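Local coordinates for protein trehalose-6-phosphate phosphatase (Cryptococcus neoformans, PDB 5DX9) that belongs to the trehalose-phosphatase family of the HAD clan and holds a magnesium ion at the end of a Rossmann-like sheet, at residues I207-D212 / R221-I226. Sequence-based numbering, arbitrary orientation.
With MG (magnesium ion), chain C.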
loop_
_atom_site.group_PDB
_atom_site.type_symbol
_atom_site.label_atom_id
_atom_site.label_comp_id
_atom_site.label_asym_id
_atom_site.label_seq_id
_atom_site.Cartn_x
_atom_site.Cartn_y
_atom_site.Cartn_z
ATOM N N ILE A 207 -14.170 -2.704 4.943
ATOM C CA ILE A 207 -12.810 -2.496 4.468
ATOM C C ILE A 207 -12.232 -1.193 5.001
ATOM O O ILE A 207 -12.828 -0.126 4.846
ATOM C CB ILE A 207 -12.733 -2.482 2.928
ATOM C CG1 ILE A 207 -13.122 -3.848 2.359
ATOM C CG2 ILE A 207 -11.329 -2.115 2.472
ATOM C CD1 ILE A 207 -13.040 -3.919 0.850
ATOM N N PHE A 208 -11.075 -1.289 5.645
ATOM C CA PHE A 208 -10.319 -0.106 6.017
ATOM C C PHE A 208 -8.996 -0.096 5.262
ATOM O O PHE A 208 -8.313 -1.116 5.180
ATOM C CB PHE A 208 -10.070 -0.048 7.523
ATOM C CG PHE A 208 -9.297 1.164 7.953
ATOM C CD1 PHE A 208 -9.949 2.354 8.230
ATOM C CD2 PHE A 208 -7.916 1.124 8.054
ATOM C CE1 PHE A 208 -9.241 3.475 8.618
ATOM C CE2 PHE A 208 -7.201 2.242 8.439
ATOM C CZ PHE A 208 -7.867 3.421 8.719
ATOM N N CYS A 209 -8.650 1.060 4.703
ATOM C CA CYS A 209 -7.407 1.222 3.955
ATOM C C CYS A 209 -6.849 2.616 4.187
ATOM O O CYS A 209 -7.546 3.608 3.985
ATOM C CB CYS A 209 -7.636 0.980 2.459
ATOM S SG CYS A 209 -6.153 1.112 1.403
ATOM N N ALA A 210 -5.593 2.689 4.617
ATOM C CA ALA A 210 -4.954 3.972 4.885
ATOM C C ALA A 210 -3.604 4.099 4.178
ATOM O O ALA A 210 -2.871 3.118 4.033
ATOM C CB ALA A 210 -4.787 4.169 6.376
ATOM N N GLY A 211 -3.286 5.320 3.750
ATOM C CA GLY A 211 -2.042 5.610 3.057
ATOM C C GLY A 211 -1.802 7.107 2.974
ATOM O O GLY A 211 -2.746 7.895 2.997
ATOM N N ASP A 212 -0.541 7.507 2.863
ATOM C CA ASP A 212 -0.193 8.923 2.925
ATOM C C ASP A 212 0.353 9.484 1.614
ATOM O O ASP A 212 0.433 10.698 1.444
ATOM C CB ASP A 212 0.835 9.151 4.027
ATOM C CG ASP A 212 2.178 8.545 3.688
ATOM O OD1 ASP A 212 2.207 7.374 3.245
ATOM O OD2 ASP A 212 3.200 9.247 3.839
ATOM N N ARG A 221 -8.426 4.172 -5.368
ATOM C CA ARG A 221 -9.133 4.015 -6.631
ATOM C C ARG A 221 -9.724 2.619 -6.768
ATOM O O ARG A 221 -10.865 2.461 -7.198
ATOM C CB ARG A 221 -8.213 4.303 -7.821
ATOM C CG ARG A 221 -8.896 4.102 -9.174
ATOM C CD ARG A 221 -8.183 4.842 -10.294
ATOM N NE ARG A 221 -6.783 4.454 -10.382
ATOM C CZ ARG A 221 -5.761 5.275 -10.168
ATOM N NH1 ARG A 221 -5.974 6.549 -9.870
ATOM N NH2 ARG A 221 -4.522 4.820 -10.267
ATOM N N ALA A 222 -8.942 1.609 -6.406
ATOM C CA ALA A 222 -9.402 0.231 -6.493
ATOM C C ALA A 222 -10.609 0.021 -5.584
ATOM O O ALA A 222 -11.514 -0.746 -5.910
ATOM C CB ALA A 222 -8.282 -0.735 -6.131
ATOM N N LEU A 223 -10.622 0.717 -4.451
ATOM C CA LEU A 223 -11.717 0.601 -3.491
ATOM C C LEU A 223 -12.978 1.309 -3.963
ATOM O O LEU A 223 -14.030 1.194 -3.333
ATOM C CB LEU A 223 -11.299 1.154 -2.131
ATOM C CG LEU A 223 -10.354 0.259 -1.334
ATOM C CD1 LEU A 223 -9.966 0.915 -0.014
ATOM C CD2 LEU A 223 -11.005 -1.094 -1.105
ATOM N N ARG A 224 -12.869 2.038 -5.070
ATOM C CA ARG A 224 -14.017 2.714 -5.659
ATOM C C ARG A 224 -14.529 2.004 -6.907
ATOM O O ARG A 224 -15.735 1.817 -7.070
ATOM C CB ARG A 224 -13.662 4.160 -5.995
ATOM C CG ARG A 224 -13.563 5.068 -4.777
ATOM C CD ARG A 224 -12.748 6.311 -5.087
ATOM N NE ARG A 224 -13.250 7.008 -6.265
ATOM C CZ ARG A 224 -14.016 8.092 -6.218
ATOM N NH1 ARG A 224 -14.365 8.610 -5.047
ATOM N NH2 ARG A 224 -14.427 8.659 -7.342
ATOM N N THR A 225 -13.610 1.602 -7.780
ATOM C CA THR A 225 -13.982 1.090 -9.096
ATOM C C THR A 225 -14.543 -0.332 -9.074
ATOM O O THR A 225 -14.896 -0.873 -10.122
ATOM C CB THR A 225 -12.785 1.124 -10.068
ATOM O OG1 THR A 225 -11.694 0.374 -9.520
ATOM C CG2 THR A 225 -12.340 2.561 -10.319
ATOM N N ILE A 226 -14.626 -0.943 -7.896
ATOM C CA ILE A 226 -15.340 -2.212 -7.780
ATOM C C ILE A 226 -16.838 -1.959 -7.914
ATOM O O ILE A 226 -17.608 -2.856 -8.260
ATOM C CB ILE A 226 -15.065 -2.928 -6.450
ATOM C CG1 ILE A 226 -15.325 -1.987 -5.271
ATOM C CG2 ILE A 226 -13.651 -3.466 -6.425
ATOM C CD1 ILE A 226 -15.278 -2.675 -3.925
HETATM MG MG MG C . 3.608 5.659 2.868
HETATM O O HOH W 1 4.714 7.422 2.630
HETATM O O HOH W 2 2.847 5.232 1.011
#
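L223 reaches from the helix to the strand with both methyls, CD1 chiefly toward C209 and CD2 toward I207. L223 CD1 meets C209 CB at 3.4 Å, tighter than usual for two carbons, while C209 SG lies farther off, 4.1 Å from L223 CD1. I207 CG2 comes to 3.7 Å from L223 CD2, and I207 CD1 lies 4.0 Å from L223 CD2; the two side chains slant across one another. With chi1 at -64°, I207 holds CG2 anti to its backbone N and CG1 beside it, and CG2 and the extended CG1-CD1 arm meet L223 CD2 from the same side. No hydrogen bond joins 207-212 to 221-226, and the three touching residues are buried, V194 and V270 also packing on L223. F208, between the two contact residues, points to the other side of the sheet, where its ring meets F298 edge-to-face. Farther along, D212 binds magnesium through OD1 at 2.2 Å; N26 and D28 complete the protein ligands, and K178 forms a salt bridge with D212 OD2. A helix thus packs by apolar side chains on a central parallel strand whose C-terminal end leads to the metal-binding aspartate, as in the Rossmann-like core of HAD proteins.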